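Local coordinates for protein arabinogalactan endo-1,4-beta-galactosidase (Ignisphaera aggregans, PDB 7OSK) that probably hydrolyses internal beta-1,4-galactosidic linkages of galactan and arabinogalactan, using this glycoside hydrolase family 53 TIM-barrel catalytic domain, at residues A[112-117]-A[174-179]; A[91-96]-A[118-123]. One frame throughout, in Å; residues are numbered along the deposited sequence.

Contact 1: residues A[112-117]-A[174-179]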
loop_
_atom_site.group_PDB
_atom_site.type_symbol
_atom_site.label_atom_id
_atom_site.label_comp_id
_atom_site.label_asym_id
_atom_site.label_seq_id
_atom_site.Cartn_x
_atom_site.Cartn_y
_atom_site.Cartn_z
ATOM N N CYS A 112 8.751 8.381 5.801
ATOM C CA CYS A 112 7.776 8.814 4.812
ATOM C C CYS A 112 6.952 10.022 5.254
ATOM O O CYS A 112 5.727 9.942 5.344
ATOM C CB CYS A 112 6.844 7.649 4.481
ATOM S SG CYS A 112 7.722 6.153 3.984
ATOM N N ASP A 113 7.618 11.141 5.518
ATOM C CA ASP A 113 6.911 12.365 5.876
ATOM C C ASP A 113 6.362 13.026 4.614
ATOM O O ASP A 113 6.719 12.645 3.499
ATOM C CB ASP A 113 7.824 13.326 6.645
ATOM C CG ASP A 113 8.996 13.816 5.817
ATOM O OD1 ASP A 113 9.329 13.162 4.811
ATOM O OD2 ASP A 113 9.589 14.855 6.181
ATOM N N LEU A 114 5.496 14.017 4.799
ATOM C CA LEU A 114 4.753 14.610 3.690
ATOM C C LEU A 114 5.653 15.285 2.646
ATOM O O LEU A 114 5.421 15.128 1.448
ATOM C CB LEU A 114 3.732 15.615 4.230
ATOM C CG LEU A 114 2.759 16.222 3.218
ATOM C CD1 LEU A 114 1.784 15.169 2.709
ATOM C CD2 LEU A 114 2.016 17.397 3.840
ATOM N N PRO A 115 6.677 16.040 3.087
ATOM C CA PRO A 115 7.553 16.675 2.094
ATOM C C PRO A 115 8.289 15.683 1.188
ATOM O O PRO A 115 8.360 15.923 -0.017
ATOM C CB PRO A 115 8.550 17.457 2.956
ATOM C CG PRO A 115 7.832 17.710 4.225
ATOM C CD PRO A 115 7.001 16.487 4.455
ATOM N N ARG A 116 8.825 14.602 1.751
ATOM C CA ARG A 116 9.567 13.621 0.957
ATOM C C ARG A 116 8.639 12.786 0.080
ATOM O O ARG A 116 8.984 12.450 -1.051
ATOM C CB ARG A 116 10.390 12.698 1.863
ATOM C CG ARG A 116 10.851 11.414 1.181
ATOM C CD ARG A 116 12.099 10.813 1.822
ATOM N NE ARG A 116 12.119 10.943 3.278
ATOM C CZ ARG A 116 12.969 11.703 3.969
ATOM N NH1 ARG A 116 13.902 12.426 3.358
ATOM N NH2 ARG A 116 12.887 11.737 5.292
ATOM N N MET A 117 7.465 12.451 0.602
ATOM C CA MET A 117 6.505 11.645 -0.141
ATOM C C MET A 117 5.860 12.440 -1.268
ATOM O O MET A 117 5.569 11.897 -2.330
ATOM C CB MET A 117 5.425 11.105 0.795
ATOM C CG MET A 117 5.914 10.032 1.751
ATOM S SD MET A 117 6.464 8.536 0.904
ATOM C CE MET A 117 8.234 8.810 0.825
ATOM N N LYS A 174 -3.754 19.966 0.555
ATOM C CA LYS A 174 -3.522 21.288 -0.022
ATOM C C LYS A 174 -2.044 21.468 -0.355
ATOM O O LYS A 174 -1.696 22.176 -1.300
ATOM C CB LYS A 174 -3.982 22.395 0.931
ATOM C CG LYS A 174 -5.347 22.991 0.601
ATOM C CD LYS A 174 -5.326 23.741 -0.727
ATOM C CE LYS A 174 -6.677 24.355 -1.046
ATOM N NZ LYS A 174 -6.726 24.866 -2.442
ATOM N N TYR A 175 -1.181 20.828 0.430
ATOM C CA TYR A 175 0.256 20.870 0.187
ATOM C C TYR A 175 0.606 20.100 -1.086
ATOM O O TYR A 175 1.379 20.581 -1.920
ATOM C CB TYR A 175 1.017 20.301 1.392
ATOM C CG TYR A 175 2.514 20.185 1.203
ATOM C CD1 TYR A 175 3.076 19.042 0.647
ATOM C CD2 TYR A 175 3.366 21.209 1.593
ATOM C CE1 TYR A 175 4.441 18.926 0.477
ATOM C CE2 TYR A 175 4.736 21.101 1.427
ATOM C CZ TYR A 175 5.268 19.958 0.868
ATOM O OH TYR A 175 6.631 19.844 0.700
ATOM N N MET A 176 0.023 18.916 -1.241
ATOM C CA MET A 176 0.311 18.065 -2.390
ATOM C C MET A 176 -0.230 18.670 -3.685
ATOM O O MET A 176 0.380 18.531 -4.746
ATOM C CB MET A 176 -0.283 16.669 -2.186
ATOM C CG MET A 176 0.063 16.034 -0.852
ATOM S SD MET A 176 -0.320 14.276 -0.755
ATOM C CE MET A 176 0.884 13.612 -1.905
ATOM N N ALA A 177 -1.374 19.342 -3.591
ATOM C CA ALA A 177 -2.016 19.934 -4.761
ATOM C C ALA A 177 -1.142 21.017 -5.390
ATOM O O ALA A 177 -1.142 21.192 -6.610
ATOM C CB ALA A 177 -3.375 20.509 -4.384
ATOM N N GLU A 178 -0.392 21.733 -4.558
ATOM C CA GLU A 178 0.397 22.869 -5.024
ATOM C C GLU A 178 1.729 22.442 -5.625
ATOM O O GLU A 178 2.267 23.114 -6.508
ATOM C CB GLU A 178 0.630 23.849 -3.878
ATOM C CG GLU A 178 -0.640 24.535 -3.431
ATOM C CD GLU A 178 -1.319 25.285 -4.563
ATOM O OE1 GLU A 178 -0.603 25.941 -5.352
ATOM O OE2 GLU A 178 -2.563 25.214 -4.662
ATOM N N HIS A 179 2.255 21.320 -5.151
ATOM C CA HIS A 179 3.447 20.730 -5.744
ATOM C C HIS A 179 3.046 19.804 -6.889
ATOM O O HIS A 179 3.849 18.991 -7.351
ATOM C CB HIS A 179 4.253 19.975 -4.686
ATOM C CG HIS A 179 4.725 20.842 -3.560
ATOM N ND1 HIS A 179 3.861 21.447 -2.674
ATOM C CD2 HIS A 179 5.971 21.211 -3.180
ATOM C CE1 HIS A 179 4.553 22.150 -1.795
ATOM N NE2 HIS A 179 5.836 22.022 -2.079
#
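Two helices on the outside of the TIM barrel meet here, the first turn of helix 114-126 setting Leu114 and Pro115 against Tyr175 and Met176 at the end of helix 158-178. Leu114 does most of the work from its side, with its two methyls divided between two partners. CD2 lies against the inner end of the tyrosine ring, 3.7 Å from Tyr175 CD1, approaching at a slant. The other methyl, Leu114 CD1, rests 4.0 Å from Met176 CG. Leucine and tyrosine extend from their facing helices side by side, running in opposite senses. With CG anti to the backbone N (chi1 175°), the Tyr175 ring runs on beyond Leu114 until its hydroxyl comes to the backbone of the next residue, OH lying 3.6 Å from Pro115 CA. All of these touches are van der Waals contacts.

Just past the end of helix 158-178, His179 turns back on the tyrosine: His179 ND1 donates to Tyr175 O at 2.7 Å, and this bond holds the imidazole so that His179 CE1 sits over one face of the tyrosine ring, toward its rim. At the other segment, Asp113 is the N-cap of helix 114-126, its OD1 accepting a weak bond from Arg116 N.

One turn further along helix 114-126, Thr118 bonds through OG1 to Leu114 O and its side chain touches Tyr175, Met176 and His179. On the barrel side of the helix start lies strand 90-95, where Leu114 rests on Val95 and Met117 on both Leu93 and Val95, while Arg116 turns to helix 59-65 and a salt bridge with Glu64.

Contact 2: residues A[91-96]-A[118-123]; sequences IRLRVW and TDFAAK
Arg92 NH1 forms salt bridges with both Asp55 OD2 and Glu292 OE2, and the side chains flanking Arg92 along the strand, Ile91 and Leu93, point the other way, to Phe120 and Ala121. Strand 90-95 is one of the eight parallel strands of the TIM barrel, and helix 114-126 is the crossover of the beta-alpha-beta unit that leads on to strand 130-135. The alternation thus separates a charged interior from an apolar layer between strand and helix. Over the short segments 91-95 and 118-123, strand and helix run nearly antiparallel, 165° between their N-to-C directions, and their axes come within 9.7 Å.

Leu93 fills the middle of that layer. Its CD1 methyl lies between two helix residues, 3.8 Å from Ala121 CB and 4.0 Å from Phe120 CD2. It meets the phenylalanine in the plane of the ring, at the edge. The second methyl, Leu93 CD2, touches the same ring carbon. Further back along the strand, Ile91 reaches the next carbon of that edge, its CG2 standing 4.0 Å from Phe120 CE2 and near the ring plane. Ile91 chi1 of -56° sends CG1 opposite the carbonyl carbon and leaves the CG2 branch to meet the ring. With Leu93 at CD2 and Ile91 at CE2, it is this edge of the ring that lies along the strand's outward residues; both aliphatic chains run roughly perpendicular to the phenylalanine side chain.

Leu80 of helix 79-85 packs on both Ile91 and Phe120, and backbone bonds from Ile91 and Leu93 to Leu132 tie the strand to its neighbour 130-135. On the outer surface of the helix, a salt bridge spans one turn: Lys123 NZ lies 3.0 Å from Asp119 OD2, bound at that oxygen's syn lone pair.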
loop_
_atom_site.group_PDB
_atom_site.type_symbol
_atom_site.label_atom_id
_atom_site.label_comp_id
_atom_site.label_asym_id
_atom_site.label_seq_id
_atom_site.Cartn_x
_atom_site.Cartn_y
_atom_site.Cartn_z
ATOM N N ILE A 91 1.090 4.389 -8.438
ATOM C CA ILE A 91 2.056 4.479 -7.350
ATOM C C ILE A 91 1.322 4.674 -6.028
ATOM O O ILE A 91 0.467 5.554 -5.906
ATOM C CB ILE A 91 3.049 5.647 -7.563
ATOM C CG1 ILE A 91 3.767 5.514 -8.911
ATOM C CG2 ILE A 91 4.060 5.711 -6.423
ATOM C CD1 ILE A 91 4.640 4.275 -9.039
ATOM N N ARG A 92 1.662 3.849 -5.043
ATOM C CA ARG A 92 1.083 3.961 -3.708
ATOM C C ARG A 92 2.147 4.407 -2.714
ATOM O O ARG A 92 3.235 3.839 -2.663
ATOM C CB ARG A 92 0.470 2.629 -3.273
ATOM C CG ARG A 92 -0.167 2.645 -1.893
ATOM C CD ARG A 92 -0.858 1.320 -1.602
ATOM N NE ARG A 92 -1.502 1.299 -0.286
ATOM C CZ ARG A 92 -0.953 0.801 0.820
ATOM N NH1 ARG A 92 0.265 0.275 0.795
ATOM N NH2 ARG A 92 -1.626 0.829 1.960
ATOM N N LEU A 93 1.825 5.435 -1.935
ATOM C CA LEU A 93 2.757 5.989 -0.957
ATOM C C LEU A 93 2.078 6.193 0.388
ATOM O O LEU A 93 0.997 6.775 0.462
ATOM C CB LEU A 93 3.326 7.323 -1.450
ATOM C CG LEU A 93 4.145 7.307 -2.742
ATOM C CD1 LEU A 93 4.421 8.727 -3.197
ATOM C CD2 LEU A 93 5.445 6.541 -2.551
ATOM N N ARG A 94 2.715 5.709 1.450
ATOM C CA ARG A 94 2.241 5.971 2.802
ATOM C C ARG A 94 2.807 7.299 3.285
ATOM O O ARG A 94 3.868 7.727 2.833
ATOM C CB ARG A 94 2.639 4.840 3.757
ATOM C CG ARG A 94 4.134 4.602 3.866
ATOM C CD ARG A 94 4.456 3.566 4.931
ATOM N NE ARG A 94 5.875 3.217 4.944
ATOM C CZ ARG A 94 6.433 2.296 4.162
ATOM N NH1 ARG A 94 5.697 1.619 3.289
ATOM N NH2 ARG A 94 7.733 2.053 4.250
ATOM N N VAL A 95 2.091 7.946 4.200
ATOM C CA VAL A 95 2.521 9.225 4.753
ATOM C C VAL A 95 2.352 9.235 6.269
ATOM O O VAL A 95 1.238 9.115 6.783
ATOM C CB VAL A 95 1.728 10.409 4.138
ATOM C CG1 VAL A 95 2.108 11.725 4.806
ATOM C CG2 VAL A 95 1.967 10.492 2.639
ATOM N N TRP A 96 3.471 9.373 6.973
ATOM C CA TRP A 96 3.468 9.529 8.422
ATOM C C TRP A 96 3.544 11.011 8.759
ATOM O O TRP A 96 4.185 11.784 8.046
ATOM C CB TRP A 96 4.635 8.768 9.054
ATOM C CG TRP A 96 4.532 7.276 8.909
ATOM C CD1 TRP A 96 3.403 6.516 9.028
ATOM C CD2 TRP A 96 5.596 6.366 8.610
ATOM N NE1 TRP A 96 3.700 5.191 8.825
ATOM C CE2 TRP A 96 5.040 5.073 8.568
ATOM C CE3 TRP A 96 6.964 6.519 8.375
ATOM C CZ2 TRP A 96 5.805 3.941 8.299
ATOM C CZ3 TRP A 96 7.723 5.390 8.110
ATOM C CH2 TRP A 96 7.140 4.120 8.072
ATOM N N THR A 118 5.636 13.728 -1.034
ATOM C CA THR A 118 4.987 14.580 -2.022
ATOM C C THR A 118 5.897 14.822 -3.225
ATOM O O THR A 118 5.424 14.938 -4.357
ATOM C CB THR A 118 4.573 15.934 -1.408
ATOM O OG1 THR A 118 3.614 15.714 -0.364
ATOM C CG2 THR A 118 3.958 16.851 -2.461
ATOM N N ASP A 119 7.201 14.900 -2.979
ATOM C CA ASP A 119 8.156 15.152 -4.050
ATOM C C ASP A 119 8.193 13.986 -5.028
ATOM O O ASP A 119 8.372 14.182 -6.229
ATOM C CB ASP A 119 9.558 15.400 -3.492
ATOM C CG ASP A 119 10.598 15.539 -4.588
ATOM O OD1 ASP A 119 10.682 16.627 -5.196
ATOM O OD2 ASP A 119 11.325 14.555 -4.847
ATOM N N PHE A 120 8.024 12.775 -4.513
ATOM C CA PHE A 120 8.033 11.588 -5.358
ATOM C C PHE A 120 6.715 11.466 -6.113
ATOM O O PHE A 120 6.698 11.163 -7.307
ATOM C CB PHE A 120 8.280 10.332 -4.522
ATOM C CG PHE A 120 8.559 9.107 -5.344
ATOM C CD1 PHE A 120 9.803 8.917 -5.923
ATOM C CD2 PHE A 120 7.582 8.150 -5.542
ATOM C CE1 PHE A 120 10.066 7.796 -6.681
ATOM C CE2 PHE A 120 7.841 7.026 -6.300
ATOM C CZ PHE A 120 9.083 6.849 -6.869
ATOM N N ALA A 121 5.615 11.705 -5.407
ATOM C CA ALA A 121 4.286 11.637 -6.003
ATOM C C ALA A 121 4.146 12.668 -7.116
ATOM O O ALA A 121 3.448 12.439 -8.101
ATOM C CB ALA A 121 3.217 11.849 -4.944
ATOM N N ALA A 122 4.814 13.805 -6.948
ATOM C CA ALA A 122 4.791 14.864 -7.950
ATOM C C ALA A 122 5.479 14.404 -9.229
ATOM O O ALA A 122 4.974 14.622 -10.331
ATOM C CB ALA A 122 5.461 16.122 -7.410
ATOM N N LYS A 123 6.632 13.763 -9.072
ATOM C CA LYS A 123 7.400 13.273 -10.209
ATOM C C LYS A 123 6.676 12.121 -10.895
ATOM O O LYS A 123 6.733 11.982 -12.118
ATOM C CB LYS A 123 8.794 12.833 -9.761
ATOM C CG LYS A 123 9.674 13.980 -9.286
ATOM C CD LYS A 123 10.962 13.475 -8.656
ATOM C CE LYS A 123 11.776 14.616 -8.065
ATOM N NZ LYS A 123 12.982 14.120 -7.347
#

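From the N terminus the chain passes through 91-96, then 112-117, 118-123 and finally 174-179, so the two contacts cross. Contact 2 closes the shorter loop, bringing helix 114-126 back over strand 90-95. Contact 1 closes a longer one, which takes in the rest of that helix, strand 130-135 and helix 158-178. The shared helix supplies consecutive segments to the two, its start going to the next outer helix and its middle to the barrel wall. Cys112 O and Trp96 N, 2.8 Å apart and probably hydrogen-bonded, join them directly. Together they tie strand 90-95 to helix 114-126 and that helix to its neighbour 158-178 in the outer layer, away from the calcium site.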